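PDB 3K85: D-glycero-D-manno-heptose 1-phosphate kinase from Bacteroides thetaiotaomicron, which probably uses ATP to phosphorylate a sugar, with a heptose phosphate the substrate its name implies. Local coordinates for residues A78-G83 against G114-M119. Numbering follows the deposited sequence.
Sequences ASLIKG and GTSSTM
L80 leaves its helix with chi1 at -90°, at the outer side of the -60° range, and chi2 at 34°, off any staggered value, and this carries the isobutyl fork across to S116 and M119 of the neighbouring helix. There S116 holds OG anti to its own backbone N (chi1 -171°), which brings the hydroxyl round to the fork. Both methyls of L80 lie beside that oxygen: CD2 is 4.0 Å from S116 OG and CD1 is 4.2 Å from it. One turn along sits M119, a selenomethionine. Its CG meets the same methyl, with L80 CD2 at 4.2 Å from M119 CG, and the two side chains pass at a slant. Beyond CG the M119 chain bends at chi2 and chi3, turning the SE end away from L80; the M119 side chain also touches T103 and N105 of strand 99-105. I81 also rests on T103, so each helix puts a side chain on that strand, while L80 also touches L152.

The contact thus joins the first turns of helices 79-91 and 115-131 in the N-terminal GHMP kinase region. Helix 115-131 begins within a glycine- and serine-rich sequence, with G114 as its N-cap and T115, S116 and S117 in its first turn, consistent with the phosphate-binding motif of GHMP kinases. S116 OG has its polar partner in E148 OE2, and S117 OG bonds the other carboxylate oxygen, OE1, so two serines of one turn grip a single glutamate. Toward L80 the serine therefore offers only van der Waals contact: a thin, largely apolar touch through one leucine, with the hydroxyl's bonding directed to E148.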
loop_
_atom_site.group_PDB
_atom_site.type_symbol
_atom_site.label_atom_id
_atom_site.label_comp_id
_atom_site.label_asym_id
_atom_site.label_seq_id
_atom_site.Cartn_x
_atom_site.Cartn_y
_atom_site.Cartn_z
ATOM N N ALA A 78 -36.367 4.710 2.200
ATOM C CA ALA A 78 -35.370 4.519 1.153
ATOM C C ALA A 78 -34.679 5.856 0.913
ATOM O O ALA A 78 -34.491 6.276 -0.224
ATOM C CB ALA A 78 -36.037 4.027 -0.127
ATOM N N SER A 79 -34.314 6.525 2.001
ATOM C CA SER A 79 -33.648 7.817 1.910
ATOM C C SER A 79 -32.344 7.700 1.119
ATOM O O SER A 79 -32.102 8.465 0.176
ATOM C CB SER A 79 -33.358 8.353 3.313
ATOM O OG SER A 79 -34.557 8.604 4.031
ATOM N N LEU A 80 -31.514 6.729 1.504
ATOM C CA LEU A 80 -30.232 6.492 0.850
ATOM C C LEU A 80 -30.349 6.391 -0.664
ATOM O O LEU A 80 -29.605 7.046 -1.394
ATOM C CB LEU A 80 -29.601 5.228 1.416
ATOM C CG LEU A 80 -28.693 5.398 2.637
ATOM C CD1 LEU A 80 -29.175 6.506 3.524
ATOM C CD2 LEU A 80 -28.633 4.087 3.381
ATOM N N ILE A 81 -31.281 5.575 -1.138
ATOM C CA ILE A 81 -31.490 5.413 -2.572
ATOM C C ILE A 81 -31.971 6.727 -3.186
ATOM O O ILE A 81 -31.495 7.158 -4.244
ATOM C CB ILE A 81 -32.543 4.335 -2.851
ATOM C CG1 ILE A 81 -31.972 2.960 -2.507
ATOM C CG2 ILE A 81 -33.007 4.407 -4.300
ATOM C CD1 ILE A 81 -32.945 1.831 -2.760
ATOM N N LYS A 82 -32.932 7.354 -2.521
ATOM C CA LYS A 82 -33.477 8.618 -2.994
ATOM C C LYS A 82 -32.391 9.699 -3.005
ATOM O O LYS A 82 -32.268 10.458 -3.968
ATOM C CB LYS A 82 -34.665 9.014 -2.113
ATOM C CG LYS A 82 -35.852 8.061 -2.279
ATOM C CD LYS A 82 -36.954 8.315 -1.262
ATOM C CE LYS A 82 -38.124 7.367 -1.484
ATOM N NZ LYS A 82 -39.174 7.553 -0.449
ATOM N N GLY A 83 -31.598 9.761 -1.939
ATOM C CA GLY A 83 -30.521 10.738 -1.890
ATOM C C GLY A 83 -29.552 10.582 -3.066
ATOM O O GLY A 83 -29.223 11.553 -3.759
ATOM N N GLY A 114 -20.013 0.795 9.619
ATOM C CA GLY A 114 -20.237 1.767 8.561
ATOM C C GLY A 114 -21.266 1.336 7.525
ATOM O O GLY A 114 -21.138 1.683 6.345
ATOM N N THR A 115 -22.290 0.604 7.962
ATOM C CA THR A 115 -23.335 0.106 7.066
ATOM C C THR A 115 -23.881 1.126 6.092
ATOM O O THR A 115 -23.902 0.901 4.881
ATOM C CB THR A 115 -24.543 -0.445 7.841
ATOM O OG1 THR A 115 -24.138 -1.567 8.633
ATOM C CG2 THR A 115 -25.629 -0.889 6.866
ATOM N N SER A 116 -24.333 2.246 6.638
ATOM C CA SER A 116 -24.911 3.325 5.849
ATOM C C SER A 116 -23.977 3.853 4.753
ATOM O O SER A 116 -24.337 3.892 3.575
ATOM C CB SER A 116 -25.317 4.465 6.793
ATOM O OG SER A 116 -26.066 5.456 6.113
ATOM N N SER A 117 -22.778 4.263 5.139
ATOM C CA SER A 117 -21.828 4.783 4.161
ATOM C C SER A 117 -21.489 3.722 3.109
ATOM O O SER A 117 -21.389 4.014 1.918
ATOM C CB SER A 117 -20.567 5.246 4.880
ATOM O OG SER A 117 -20.893 6.191 5.888
ATOM N N THR A 118 -21.328 2.481 3.550
ATOM C CA THR A 118 -21.014 1.410 2.623
ATOM C C THR A 118 -22.122 1.292 1.593
ATOM O O THR A 118 -21.841 1.187 0.390
ATOM C CB THR A 118 -20.836 0.075 3.360
ATOM O OG1 THR A 118 -19.593 0.096 4.066
ATOM C CG2 THR A 118 -20.841 -1.089 2.389
HETATM N N MSE A 119 -23.375 1.343 2.047
HETATM C CA MSE A 119 -24.512 1.233 1.128
HETATM C C MSE A 119 -24.617 2.397 0.144
HETATM O O MSE A 119 -24.959 2.195 -1.034
HETATM C CB MSE A 119 -25.829 1.087 1.898
HETATM C CG MSE A 119 -27.068 1.065 0.992
HETATM SE SE MSE A 119 -27.073 -0.356 -0.357
HETATM C CE MSE A 119 -27.306 -1.844 0.877
#